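Local coordinates for protein Pab-dependent poly(a)-specific ribonuclease subunit PAN2 (Neurospora crassa, PDB 4CZX) that probably acts as the catalytic subunit of the PAN deadenylation complex, shortening mRNA poly(A) tails, and is represented here by its N-terminal WD40 domain, at residues T32-N37 and R76-V81; T63-H68 and Y94-S99; H248-P253 and H292-R297. One frame throughout, in Å; residues are numbered along the deposited sequence.

All three contacts join neighbouring blades of one WD40 beta-propeller. Contacts 1 and 3 are blade seams beside the central channel, each centred about 8 Å from the centre of the chain, whereas contact 2, at about 18 Å, lies farther out on the blade pair that contact 1 also joins. The centres of contacts 1 and 2 are about 12 Å apart, and a salt bridge of 2.6 Å from Asp36 OD2 to Arg98 NE ties them. Contact 3 is equally distant from contact 1 and reaches it through Phe35 N and Asp294 OD2, 2.8 Å apart. Contacts 2 and 3 do not touch. The metal-dependent exonuclease active site belongs to another domain, absent from this chain.

Contact 1: residues T32-N37 and R76-V81; sequences TIAFDN and RQFLFV
Phe80 is the large apolar group of this contact, its ring lying against the end of strand 32-35 and the loop residues Asp36 and Asn37 that follow. A first torsion of -54° sets CG anti to the carbonyl carbon and beside the backbone N, which carries the ring across to the other strand. From the root outward, Phe80 CB and CG pass Asp36 OD1, with CG 3.6 Å from that oxygen. On one side of the ring, Phe80 CD1 lies 3.4 Å from Asp36 CG, and CE1 continues along the same carboxylate. On the other, Phe80 CE2 approaches Phe35 O obliquely at 3.2 Å, with Ala34 CB in the ring plane at the edge. Asp36 CA stands over the ring centre, 3.6 Å from the centroid and only 5° off the normal, a clear CH-pi contact. The second oxygen of that carboxylate, Asp36 OD2, turns to Arg98 and Trp43.

Nearer the strand starts, Phe78 CE2 touches Thr32 CG2 at 3.7 Å and Phe78 CD2 meets Ala34 CB. No direct hydrogen bond joins the segments; instead a water takes the Phe78 N-H and also bonds Thr32 OG1, both at 2.9 Å. Strands 32-35 and 77-80 run nearly parallel, 16° apart, with axes 6.8 Å from each other. Such side-chain packing between the innermost strands of consecutive sheets, here in predicted repeats WD 1 and WD 2, is characteristic of the beta-propeller.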
ATOM      1  N   THR A  32      21.912  18.828   9.310  1.00 22.19           N
ATOM      2  CA  THR A  32      22.099  19.838  10.353  1.00 26.98           C
ATOM      3  C   THR A  32      21.894  19.176  11.720  1.00 26.45           C
ATOM      4  O   THR A  32      21.225  18.136  11.821  1.00 23.76           O
ATOM      5  CB  THR A  32      21.119  21.032  10.168  1.00 24.55           C
ATOM      6  OG1 THR A  32      21.400  22.060  11.125  1.00 24.95           O
ATOM      7  CG2 THR A  32      19.658  20.577  10.331  1.00 27.10           C
ATOM      8  N   ILE A  33      22.504  19.737  12.759  1.00 24.31           N
ATOM      9  CA  ILE A  33      22.200  19.332  14.133  1.00 22.60           C
ATOM     10  C   ILE A  33      22.064  20.566  15.015  1.00 26.71           C
ATOM     11  O   ILE A  33      22.677  21.603  14.740  1.00 23.91           O
ATOM     12  CB  ILE A  33      23.285  18.387  14.727  1.00 26.16           C
ATOM     13  CG1 ILE A  33      24.568  19.161  15.061  1.00 29.19           C
ATOM     14  CG2 ILE A  33      23.595  17.205  13.769  1.00 23.18           C
ATOM     15  CD1 ILE A  33      25.684  18.281  15.591  1.00 23.33           C
ATOM     16  N   ALA A  34      21.262  20.457  16.070  1.00 22.72           N
ATOM     17  CA  ALA A  34      21.125  21.546  17.045  1.00 24.64           C
ATOM     18  C   ALA A  34      20.623  21.045  18.388  1.00 27.85           C
ATOM     19  O   ALA A  34      19.660  20.277  18.464  1.00 25.00           O
ATOM     20  CB  ALA A  34      20.181  22.632  16.520  1.00 21.02           C
ATOM     21  N   PHE A  35      21.280  21.493  19.450  1.00 24.24           N
ATOM     22  CA  PHE A  35      20.783  21.302  20.802  1.00 25.99           C
ATOM     23  C   PHE A  35      19.495  22.075  21.031  1.00 30.33           C
ATOM     24  O   PHE A  35      19.427  23.262  20.729  1.00 28.72           O
ATOM     25  CB  PHE A  35      21.833  21.752  21.817  1.00 27.86           C
ATOM     26  CG  PHE A  35      22.928  20.758  22.037  1.00 30.23           C
ATOM     27  CD1 PHE A  35      22.706  19.631  22.816  1.00 30.38           C
ATOM     28  CD2 PHE A  35      24.186  20.956  21.485  1.00 26.92           C
ATOM     29  CE1 PHE A  35      23.713  18.713  23.031  1.00 32.91           C
ATOM     30  CE2 PHE A  35      25.203  20.047  21.697  1.00 30.12           C
ATOM     31  CZ  PHE A  35      24.968  18.921  22.469  1.00 33.37           C
ATOM     32  N   ASP A  36      18.481  21.402  21.570  1.00 26.57           N
ATOM     33  CA  ASP A  36      17.276  22.070  22.047  1.00 26.33           C
ATOM     34  C   ASP A  36      17.630  22.973  23.232  1.00 31.24           C
ATOM     35  O   ASP A  36      18.654  22.778  23.897  1.00 32.41           O
ATOM     36  CB  ASP A  36      16.226  21.026  22.489  1.00 24.70           C
ATOM     37  CG  ASP A  36      14.802  21.533  22.398  1.00 30.69           C
ATOM     38  OD1 ASP A  36      14.534  22.702  22.756  1.00 29.34           O
ATOM     39  OD2 ASP A  36      13.935  20.740  21.973  1.00 29.47           O
ATOM     40  N   ASN A  37      16.779  23.938  23.546  1.00 30.53           N
ATOM     41  CA  ASN A  37      17.009  24.650  24.802  1.00 35.87           C
ATOM     42  C   ASN A  37      16.154  24.113  25.961  1.00 38.01           C
ATOM     43  O   ASN A  37      16.096  24.725  27.022  1.00 35.26           O
ATOM     44  CB  ASN A  37      16.805  26.165  24.629  1.00 51.48           C
ATOM     45  CG  ASN A  37      15.483  26.525  23.990  1.00 49.70           C
ATOM     46  OD1 ASN A  37      14.517  25.768  24.047  1.00 49.72           O
ATOM     47  ND2 ASN A  37      15.433  27.705  23.375  1.00 42.86           N
ATOM     48  N   ARG A  76      16.985  21.997   6.776  1.00 22.82           N
ATOM     49  CA  ARG A  76      18.029  23.024   6.695  1.00 23.19           C
ATOM     50  C   ARG A  76      18.461  23.579   8.043  1.00 24.14           C
ATOM     51  O   ARG A  76      19.646  23.898   8.235  1.00 21.63           O
ATOM     52  CB  ARG A  76      17.559  24.173   5.802  1.00 29.51           C
ATOM     53  CG  ARG A  76      17.114  23.729   4.412  1.00 35.67           C
ATOM     54  CD  ARG A  76      18.055  24.245   3.397  1.00 29.29           C
ATOM     55  NE  ARG A  76      17.778  23.774   2.051  1.00 23.20           N
ATOM     56  CZ  ARG A  76      18.726  23.297   1.248  1.00 21.64           C
ATOM     57  NH1 ARG A  76      19.974  23.226   1.686  1.00 26.89           N
ATOM     58  NH2 ARG A  76      18.418  22.874   0.028  1.00 24.13           N
ATOM     59  N   GLN A  77      17.509  23.719   8.961  1.00 22.25           N
ATOM     60  CA  GLN A  77      17.779  24.363  10.258  1.00 20.56           C
ATOM     61  C   GLN A  77      16.643  24.098  11.255  1.00 23.03           C
ATOM     62  O   GLN A  77      15.486  23.905  10.851  1.00 21.62           O
ATOM     63  CB  GLN A  77      17.968  25.875  10.083  1.00 22.54           C
ATOM     64  CG  GLN A  77      18.538  26.626  11.316  1.00 25.02           C
ATOM     65  CD  GLN A  77      18.384  28.142  11.199  1.00 21.72           C
ATOM     66  OE1 GLN A  77      18.325  28.683  10.097  1.00 22.73           O
ATOM     67  NE2 GLN A  77      18.258  28.822  12.337  1.00 25.33           N
ATOM     68  N   PHE A  78      17.004  24.079  12.539  1.00 21.01           N
ATOM     69  CA  PHE A  78      16.059  24.045  13.659  1.00 22.06           C
ATOM     70  C   PHE A  78      16.030  25.396  14.378  1.00 27.81           C
ATOM     71  O   PHE A  78      17.038  26.118  14.405  1.00 26.06           O
ATOM     72  CB  PHE A  78      16.452  22.988  14.694  1.00 21.71           C
ATOM     73  CG  PHE A  78      16.556  21.589  14.164  1.00 22.12           C
ATOM     74  CD1 PHE A  78      15.423  20.798  14.013  1.00 22.12           C
ATOM     75  CD2 PHE A  78      17.802  21.033  13.898  1.00 27.04           C
ATOM     76  CE1 PHE A  78      15.532  19.482  13.548  1.00 25.52           C
ATOM     77  CE2 PHE A  78      17.917  19.724  13.434  1.00 28.47           C
ATOM     78  CZ  PHE A  78      16.776  18.947  13.260  1.00 22.97           C
ATOM     79  N   LEU A  79      14.882  25.736  14.959  1.00 22.56           N
ATOM     80  CA  LEU A  79      14.817  26.767  16.004  1.00 22.41           C
ATOM     81  C   LEU A  79      13.899  26.266  17.108  1.00 24.49           C
ATOM     82  O   LEU A  79      13.023  25.433  16.855  1.00 24.07           O
ATOM     83  CB  LEU A  79      14.306  28.109  15.477  1.00 27.03           C
ATOM     84  CG  LEU A  79      15.237  29.024  14.673  1.00 33.25           C
ATOM     85  CD1 LEU A  79      14.467  30.273  14.281  1.00 27.57           C
ATOM     86  CD2 LEU A  79      16.495  29.385  15.459  1.00 29.14           C
ATOM     87  N   PHE A  80      14.101  26.777  18.320  1.00 22.81           N
ATOM     88  CA  PHE A  80      13.403  26.271  19.491  1.00 26.80           C
ATOM     89  C   PHE A  80      12.682  27.349  20.278  1.00 29.54           C
ATOM     90  O   PHE A  80      13.263  28.403  20.585  1.00 27.29           O
ATOM     91  CB  PHE A  80      14.396  25.553  20.410  1.00 26.31           C
ATOM     92  CG  PHE A  80      15.173  24.492  19.714  1.00 24.64           C
ATOM     93  CD1 PHE A  80      14.609  23.245  19.488  1.00 26.13           C
ATOM     94  CD2 PHE A  80      16.455  24.751  19.235  1.00 26.00           C
ATOM     95  CE1 PHE A  80      15.312  22.259  18.805  1.00 24.41           C
ATOM     96  CE2 PHE A  80      17.167  23.772  18.563  1.00 26.72           C
ATOM     97  CZ  PHE A  80      16.597  22.522  18.350  1.00 27.10           C
ATOM     98  N   VAL A  81      11.418  27.071  20.611  1.00 25.26           N
ATOM     99  CA  VAL A  81      10.623  27.925  21.495  1.00 31.10           C
ATOM    100  C   VAL A  81       9.908  27.062  22.529  1.00 30.57           C
ATOM    101  O   VAL A  81       9.979  25.834  22.475  1.00 26.06           O
ATOM    102  CB  VAL A  81       9.595  28.769  20.715  1.00 32.22           C
ATOM    103  CG1 VAL A  81      10.306  29.595  19.623  1.00 27.98           C
ATOM    104  CG2 VAL A  81       8.539  27.886  20.095  1.00 31.79           C
TER
HETATM  105  O   HOH W   1      19.860  23.667  12.933  1.00 22.91           O

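Contact 2: residues T63-H68 and Y94-S99; sequences TAFRIH and YMAARS
Thr63 gives the one hydrogen bond that crosses this contact: its OG1 donates to Arg98 O at 2.8 Å. The C=O...donor angle of 172° puts the hydroxyl nearly in line with the carbonyl. A first torsion of 54° holds OG1 between the backbone N and the carbonyl carbon and leaves CG2 beside the N, where Thr63 CG2 rests 3.5 Å from Ser99 O. Two apolar meetings complete the first shell. Phe65 CE1 lies 4.1 Å from Ala96 CB. More loosely, Phe65 CE1 is 4.4 Å from Tyr94 CE2, while Arg98 O lies at the phenylalanine ring's edge, near its plane, on the CE2 side. Ile67 CB is 3.6 Å from Tyr94 CD2, and Ile67 CG2 also touches that side of the ring. Ile67 O lies 3.5 Å from Tyr94 CB.

Farther out, Thr63 OG1 is also hydrogen-bonded to Ser53 OG, within its own sheet. Trp43 backs Thr63 and Phe65, and Phe87 supports Ile67, Tyr94 and Ala96. The side chain of Arg98 leaves the contact for Asp36 and Val81 O, which probably helps to hold the loop that presents its carbonyl. A chain of another protein covers this outer seam, bonding Arg66 O and Ala64 and setting an aromatic ring edge-to-face with Tyr94.

A valine in place of Thr63 would probably leave Arg98 O without this donor and remove the hydroxyl that Ser53 OG also bonds. The segments run in nearly opposite directions, 165° apart end to end, and a single hydroxyl-to-carbonyl tie joins the two blades beside apolar packing, close at Ile67 and Tyr94 and looser round Phe65.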
ATOM      1  N   THR A  63      11.950  11.163  19.852  1.00 28.60           N
ATOM      2  CA  THR A  63      10.940  11.188  18.803  1.00 27.34           C
ATOM      3  C   THR A  63      11.586  11.338  17.434  1.00 25.92           C
ATOM      4  O   THR A  63      12.760  11.693  17.322  1.00 25.93           O
ATOM      5  CB  THR A  63       9.924  12.328  18.995  1.00 27.90           C
ATOM      6  OG1 THR A  63      10.624  13.571  19.128  1.00 27.20           O
ATOM      7  CG2 THR A  63       9.045  12.087  20.249  1.00 24.38           C
ATOM      8  N   ALA A  64      10.815  11.056  16.390  1.00 25.19           N
ATOM      9  CA  ALA A  64      11.318  11.202  15.030  1.00 23.16           C
ATOM     10  C   ALA A  64      10.150  11.284  14.070  1.00 26.75           C
ATOM     11  O   ALA A  64       9.182  10.518  14.189  1.00 26.50           O
ATOM     12  CB  ALA A  64      12.253  10.048  14.667  1.00 29.41           C
ATOM     13  N   PHE A  65      10.229  12.225  13.133  1.00 25.86           N
ATOM     14  CA  PHE A  65       9.149  12.439  12.172  1.00 26.27           C
ATOM     15  C   PHE A  65       9.631  13.291  11.011  1.00 28.03           C
ATOM     16  O   PHE A  65      10.544  14.096  11.159  1.00 27.63           O
ATOM     17  CB  PHE A  65       7.930  13.091  12.851  1.00 24.44           C
ATOM     18  CG  PHE A  65       8.281  14.220  13.791  1.00 27.22           C
ATOM     19  CD1 PHE A  65       8.361  15.529  13.333  1.00 25.10           C
ATOM     20  CD2 PHE A  65       8.524  13.970  15.128  1.00 22.97           C
ATOM     21  CE1 PHE A  65       8.692  16.584  14.216  1.00 24.89           C
ATOM     22  CE2 PHE A  65       8.876  15.012  16.007  1.00 25.09           C
ATOM     23  CZ  PHE A  65       8.947  16.315  15.550  1.00 23.81           C
ATOM     24  N   ARG A  66       9.015  13.101   9.852  1.00 24.01           N
ATOM     25  CA  ARG A  66       9.390  13.863   8.675  1.00 25.19           C
ATOM     26  C   ARG A  66       8.677  15.205   8.699  1.00 27.29           C
ATOM     27  O   ARG A  66       7.489  15.275   8.988  1.00 24.57           O
ATOM     28  CB  ARG A  66       9.063  13.092   7.392  1.00 24.94           C
ATOM     29  CG  ARG A  66       9.775  13.695   6.181  1.00 23.26           C
ATOM     30  CD  ARG A  66       9.416  12.943   4.860  1.00 28.99           C
ATOM     31  NE  ARG A  66       9.837  11.543   4.852  1.00 26.89           N
ATOM     32  CZ  ARG A  66      11.098  11.140   4.719  1.00 29.89           C
ATOM     33  NH1 ARG A  66      12.065  12.037   4.612  1.00 28.05           N
ATOM     34  NH2 ARG A  66      11.397   9.843   4.705  1.00 28.34           N
ATOM     35  N   ILE A  67       9.396  16.283   8.408  1.00 24.06           N
ATOM     36  CA  ILE A  67       8.817  17.615   8.587  1.00 22.76           C
ATOM     37  C   ILE A  67       8.425  18.309   7.265  1.00 23.12           C
ATOM     38  O   ILE A  67       7.864  19.405   7.282  1.00 25.43           O
ATOM     39  CB  ILE A  67       9.780  18.525   9.436  1.00 23.35           C
ATOM     40  CG1 ILE A  67      11.189  18.635   8.834  1.00 29.02           C
ATOM     41  CG2 ILE A  67       9.901  17.949  10.843  1.00 29.42           C
ATOM     42  CD1 ILE A  67      11.336  19.642   7.698  1.00 22.06           C
ATOM     43  N   HIS A  68       8.705  17.677   6.125  1.00 23.98           N
ATOM     44  CA  HIS A  68       8.203  18.182   4.842  1.00 22.06           C
ATOM     45  C   HIS A  68       8.209  17.030   3.825  1.00 23.80           C
ATOM     46  O   HIS A  68       8.779  15.983   4.116  1.00 26.16           O
ATOM     47  CB  HIS A  68       9.020  19.400   4.350  1.00 22.94           C
ATOM     48  CG  HIS A  68      10.466  19.118   4.064  1.00 26.01           C
ATOM     49  ND1 HIS A  68      11.398  20.130   3.945  1.00 26.89           N
ATOM     50  CD2 HIS A  68      11.136  17.962   3.848  1.00 23.33           C
ATOM     51  CE1 HIS A  68      12.582  19.607   3.692  1.00 25.69           C
ATOM     52  NE2 HIS A  68      12.450  18.294   3.614  1.00 29.01           N
ATOM     53  N   TYR A  94       7.872  24.430   9.203  1.00 24.91           N
ATOM     54  CA  TYR A  94       7.002  23.518   9.942  1.00 28.20           C
ATOM     55  C   TYR A  94       7.230  23.701  11.428  1.00 24.81           C
ATOM     56  O   TYR A  94       8.364  23.896  11.860  1.00 25.09           O
ATOM     57  CB  TYR A  94       7.290  22.069   9.537  1.00 26.77           C
ATOM     58  CG  TYR A  94       6.402  21.037  10.201  1.00 25.61           C
ATOM     59  CD1 TYR A  94       5.035  21.007   9.949  1.00 26.63           C
ATOM     60  CD2 TYR A  94       6.938  20.074  11.044  1.00 22.47           C
ATOM     61  CE1 TYR A  94       4.206  20.054  10.545  1.00 32.97           C
ATOM     62  CE2 TYR A  94       6.114  19.103  11.643  1.00 29.41           C
ATOM     63  CZ  TYR A  94       4.755  19.108  11.391  1.00 33.19           C
ATOM     64  OH  TYR A  94       3.944  18.160  11.987  1.00 32.84           O
ATOM     65  N   MET A  95       6.159  23.626  12.215  1.00 23.85           N
ATOM     66  CA  MET A  95       6.307  23.666  13.658  1.00 23.94           C
ATOM     67  C   MET A  95       5.535  22.528  14.310  1.00 26.56           C
ATOM     68  O   MET A  95       4.384  22.277  13.968  1.00 29.33           O
ATOM     69  CB  MET A  95       5.825  24.996  14.227  1.00 21.00           C
ATOM     70  CG  MET A  95       6.079  25.089  15.725  1.00 24.59           C
ATOM     71  SD  MET A  95       5.651  26.688  16.426  1.00 30.62           S
ATOM     72  CE  MET A  95       6.046  26.365  18.138  1.00 33.68           C
ATOM     73  N   ALA A  96       6.183  21.833  15.235  1.00 26.59           N
ATOM     74  CA  ALA A  96       5.549  20.712  15.917  1.00 28.73           C
ATOM     75  C   ALA A  96       6.006  20.711  17.360  1.00 29.19           C
ATOM     76  O   ALA A  96       7.075  21.229  17.673  1.00 23.93           O
ATOM     77  CB  ALA A  96       5.902  19.388  15.238  1.00 23.34           C
ATOM     78  N   ALA A  97       5.199  20.129  18.233  1.00 25.61           N
ATOM     79  CA  ALA A  97       5.611  19.907  19.606  1.00 25.33           C
ATOM     80  C   ALA A  97       6.734  18.889  19.569  1.00 27.22           C
ATOM     81  O   ALA A  97       6.893  18.181  18.570  1.00 26.34           O
ATOM     82  CB  ALA A  97       4.433  19.419  20.458  1.00 26.22           C
ATOM     83  N   ARG A  98       7.500  18.794  20.648  1.00 25.29           N
ATOM     84  CA  ARG A  98       8.626  17.869  20.697  1.00 28.13           C
ATOM     85  C   ARG A  98       8.160  16.408  20.672  1.00 27.70           C
ATOM     86  O   ARG A  98       8.928  15.506  20.321  1.00 31.84           O
ATOM     87  CB  ARG A  98       9.480  18.165  21.935  1.00 32.36           C
ATOM     88  CG  ARG A  98      10.204  19.504  21.816  1.00 27.03           C
ATOM     89  CD  ARG A  98      10.720  20.045  23.155  1.00 30.05           C
ATOM     90  NE  ARG A  98      11.520  21.254  22.920  1.00 27.49           N
ATOM     91  CZ  ARG A  98      11.012  22.481  22.847  1.00 31.36           C
ATOM     92  NH1 ARG A  98       9.705  22.680  23.027  1.00 27.36           N
ATOM     93  NH2 ARG A  98      11.807  23.517  22.619  1.00 30.34           N
ATOM     94  N   SER A  99       6.894  16.206  21.041  1.00 26.57           N
ATOM     95  CA  SER A  99       6.183  14.932  20.902  1.00 28.84           C
ATOM     96  C   SER A  99       6.026  14.456  19.457  1.00 31.53           C
ATOM     97  O   SER A  99       5.878  13.255  19.198  1.00 32.18           O
ATOM     98  CB  SER A  99       4.795  15.061  21.510  1.00 30.44           C
ATOM     99  OG  SER A  99       4.072  16.085  20.847  1.00 31.71           O
TER

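Contact 3: residues H248-P253 and H292-R297; sequences HVRMHP and HFDVSR
Arg250 and Phe293 run alongside one another, pointing opposite ways, the aliphatic part of the arginine against the ring: Arg250 CG lies 3.6 Å from Phe293 CE2, and Arg250 CB is 3.7 Å from Val295 CG1. A bend at the second torsion, -69°, then swings the guanidinium toward Asp294. Arg250 NE donates to Asp294 OD1 at 2.9 Å, with an N-H...acceptor angle of 158°. That oxygen lies almost in the guanidinium plane, yet the two planar groups are turned 73° apart, so the arginine meets the carboxylate by one N-H on the anti side, tilted well out of the carboxylate plane. Phe293 O sits over a guanidinium face without a hydrogen bond.

At one end, His292 CA lies over a face of the His248 ring, 4.3 Å from that ring's centroid, a CH-pi contact, while His248 CB packs on Phe293 CB at 3.7 Å. At the other, Pro253 CB lies 3.2 Å from Arg297 O.

Strands 248-251 and 290-295 are innermost in neighbouring beta-propeller blades. Asp294 OD2 accepts from Phe35 N, and Arg250 NH1 bonds Val249 O. Arg250 is probably shared between Asp294 and Asp197, its second salt-bridge partner, which would balance its charge at the seam.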
ATOM      1  N   HIS A 248      33.916  24.955  11.671  1.00 31.20           N
ATOM      2  CA  HIS A 248      32.760  25.342  12.480  1.00 26.78           C
ATOM      3  C   HIS A 248      33.176  26.110  13.716  1.00 27.59           C
ATOM      4  O   HIS A 248      34.315  25.986  14.198  1.00 33.81           O
ATOM      5  CB  HIS A 248      31.942  24.112  12.886  1.00 33.18           C
ATOM      6  CG  HIS A 248      31.572  23.249  11.724  1.00 33.24           C
ATOM      7  ND1 HIS A 248      30.531  23.555  10.873  1.00 31.98           N
ATOM      8  CD2 HIS A 248      32.140  22.123  11.242  1.00 33.66           C
ATOM      9  CE1 HIS A 248      30.477  22.649   9.914  1.00 34.69           C
ATOM     10  NE2 HIS A 248      31.438  21.767  10.118  1.00 31.05           N
ATOM     11  N   VAL A 249      32.241  26.913  14.217  1.00 28.67           N
ATOM     12  CA  VAL A 249      32.488  27.737  15.381  1.00 26.49           C
ATOM     13  C   VAL A 249      31.189  27.993  16.143  1.00 27.21           C
ATOM     14  O   VAL A 249      30.113  28.165  15.556  1.00 26.55           O
ATOM     15  CB  VAL A 249      33.152  29.086  14.994  1.00 26.37           C
ATOM     16  CG1 VAL A 249      32.189  29.954  14.181  1.00 31.45           C
ATOM     17  CG2 VAL A 249      33.670  29.820  16.225  1.00 28.08           C
ATOM     18  N   ARG A 250      31.304  27.974  17.464  1.00 27.79           N
ATOM     19  CA  ARG A 250      30.215  28.373  18.343  1.00 28.36           C
ATOM     20  C   ARG A 250      30.778  29.237  19.450  1.00 27.86           C
ATOM     21  O   ARG A 250      31.852  28.948  19.976  1.00 32.54           O
ATOM     22  CB  ARG A 250      29.507  27.161  18.954  1.00 30.12           C
ATOM     23  CG  ARG A 250      28.654  26.359  17.983  1.00 29.86           C
ATOM     24  CD  ARG A 250      27.428  27.145  17.552  1.00 25.49           C
ATOM     25  NE  ARG A 250      26.544  26.368  16.675  1.00 27.46           N
ATOM     26  CZ  ARG A 250      26.512  26.478  15.353  1.00 29.97           C
ATOM     27  NH1 ARG A 250      27.343  27.303  14.715  1.00 27.35           N
ATOM     28  NH2 ARG A 250      25.660  25.743  14.660  1.00 25.59           N
ATOM     29  N   MET A 251      30.043  30.287  19.808  1.00 30.65           N
ATOM     30  CA  MET A 251      30.367  31.060  21.005  1.00 30.64           C
ATOM     31  C   MET A 251      30.036  30.218  22.223  1.00 36.46           C
ATOM     32  O   MET A 251      29.010  29.530  22.250  1.00 34.07           O
ATOM     33  CB  MET A 251      29.587  32.373  21.053  1.00 30.35           C
ATOM     34  CG  MET A 251      29.969  33.354  19.961  1.00 36.13           C
ATOM     35  SD  MET A 251      31.701  33.851  20.051  1.00 36.34           S
ATOM     36  CE  MET A 251      31.794  34.677  21.647  1.00 31.75           C
ATOM     37  N   HIS A 252      30.913  30.258  23.219  1.00 33.12           N
ATOM     38  CA  HIS A 252      30.680  29.569  24.475  1.00 37.99           C
ATOM     39  C   HIS A 252      29.615  30.341  25.250  1.00 31.71           C
ATOM     40  O   HIS A 252      29.766  31.542  25.469  1.00 39.59           O
ATOM     41  CB  HIS A 252      31.978  29.457  25.273  1.00 37.05           C
ATOM     42  CG  HIS A 252      31.957  28.382  26.311  1.00 46.45           C
ATOM     43  ND1 HIS A 252      31.179  28.459  27.447  1.00 46.74           N
ATOM     44  CD2 HIS A 252      32.621  27.205  26.387  1.00 49.62           C
ATOM     45  CE1 HIS A 252      31.358  27.370  28.174  1.00 50.31           C
ATOM     46  NE2 HIS A 252      32.231  26.594  27.554  1.00 50.57           N
ATOM     47  N   PRO A 253      28.530  29.660  25.649  1.00 34.19           N
ATOM     48  CA  PRO A 253      27.388  30.328  26.292  1.00 33.86           C
ATOM     49  C   PRO A 253      27.685  30.823  27.706  1.00 42.89           C
ATOM     50  O   PRO A 253      26.939  31.667  28.220  1.00 42.04           O
ATOM     51  CB  PRO A 253      26.308  29.235  26.311  1.00 37.11           C
ATOM     52  CG  PRO A 253      27.069  27.968  26.325  1.00 40.24           C
ATOM     53  CD  PRO A 253      28.302  28.213  25.489  1.00 37.08           C
ATOM     54  N   HIS A 292      28.968  18.930  10.811  1.00 28.39           N
ATOM     55  CA  HIS A 292      28.170  19.835  11.642  1.00 27.02           C
ATOM     56  C   HIS A 292      28.614  19.795  13.087  1.00 25.59           C
ATOM     57  O   HIS A 292      29.165  18.799  13.557  1.00 29.34           O
ATOM     58  CB  HIS A 292      26.664  19.499  11.562  1.00 24.95           C
ATOM     59  CG  HIS A 292      26.169  19.301  10.169  1.00 25.73           C
ATOM     60  ND1 HIS A 292      25.954  20.346   9.297  1.00 26.47           N
ATOM     61  CD2 HIS A 292      25.846  18.171   9.495  1.00 25.24           C
ATOM     62  CE1 HIS A 292      25.558  19.865   8.130  1.00 26.57           C
ATOM     63  NE2 HIS A 292      25.472  18.549   8.227  1.00 32.13           N
ATOM     64  N   PHE A 293      28.340  20.891  13.784  1.00 26.86           N
ATOM     65  CA  PHE A 293      28.777  21.094  15.158  1.00 27.50           C
ATOM     66  C   PHE A 293      27.773  21.962  15.919  1.00 26.07           C
ATOM     67  O   PHE A 293      27.212  22.906  15.359  1.00 26.64           O
ATOM     68  CB  PHE A 293      30.173  21.746  15.183  1.00 25.90           C
ATOM     69  CG  PHE A 293      30.640  22.116  16.554  1.00 30.04           C
ATOM     70  CD1 PHE A 293      30.958  21.130  17.476  1.00 34.24           C
ATOM     71  CD2 PHE A 293      30.761  23.448  16.926  1.00 34.42           C
ATOM     72  CE1 PHE A 293      31.396  21.462  18.742  1.00 39.19           C
ATOM     73  CE2 PHE A 293      31.199  23.791  18.201  1.00 36.12           C
ATOM     74  CZ  PHE A 293      31.506  22.796  19.109  1.00 33.67           C
ATOM     75  N   ASP A 294      27.532  21.645  17.187  1.00 25.58           N
ATOM     76  CA  ASP A 294      26.813  22.573  18.056  1.00 25.48           C
ATOM     77  C   ASP A 294      27.265  22.404  19.502  1.00 28.54           C
ATOM     78  O   ASP A 294      27.877  21.391  19.863  1.00 30.03           O
ATOM     79  CB  ASP A 294      25.281  22.368  17.941  1.00 25.40           C
ATOM     80  CG  ASP A 294      24.485  23.561  18.453  1.00 30.99           C
ATOM     81  OD1 ASP A 294      25.055  24.681  18.529  1.00 27.14           O
ATOM     82  OD2 ASP A 294      23.291  23.379  18.796  1.00 27.24           O
ATOM     83  N   VAL A 295      26.956  23.407  20.320  1.00 26.32           N
ATOM     84  CA  VAL A 295      27.218  23.370  21.758  1.00 26.58           C
ATOM     85  C   VAL A 295      25.898  23.587  22.505  1.00 30.03           C
ATOM     86  O   VAL A 295      25.036  24.326  22.037  1.00 28.60           O
ATOM     87  CB  VAL A 295      28.252  24.440  22.184  1.00 32.79           C
ATOM     88  CG1 VAL A 295      27.720  25.850  21.914  1.00 32.11           C
ATOM     89  CG2 VAL A 295      28.621  24.283  23.655  1.00 31.35           C
ATOM     90  N   SER A 296      25.725  22.915  23.636  1.00 29.75           N
ATOM     91  CA  SER A 296      24.492  23.047  24.430  1.00 31.18           C
ATOM     92  C   SER A 296      24.410  24.392  25.153  1.00 32.69           C
ATOM     93  O   SER A 296      25.414  25.095  25.277  1.00 32.59           O
ATOM     94  CB  SER A 296      24.395  21.914  25.445  1.00 33.38           C
ATOM     95  OG  SER A 296      25.343  22.071  26.493  1.00 38.85           O
ATOM     96  N   ARG A 297      23.224  24.732  25.664  1.00 32.28           N
ATOM     97  CA  ARG A 297      23.021  26.020  26.341  1.00 32.20           C
ATOM     98  C   ARG A 297      23.917  26.202  27.560  1.00 38.18           C
ATOM     99  O   ARG A 297      24.308  27.326  27.888  1.00 38.47           O
ATOM    100  CB  ARG A 297      21.558  26.183  26.769  1.00 35.72           C
ATOM    101  CG  ARG A 297      20.554  26.281  25.621  1.00 43.97           C
ATOM    102  CD  ARG A 297      20.859  27.454  24.697  1.00 55.15           C
ATOM    103  NE  ARG A 297      19.897  27.568  23.597  1.00 60.45           N
ATOM    104  CZ  ARG A 297      19.837  26.739  22.553  1.00 59.21           C
ATOM    105  NH1 ARG A 297      20.668  25.706  22.466  1.00 48.35           N
ATOM    106  NH2 ARG A 297      18.930  26.933  21.600  1.00 57.88           N
TER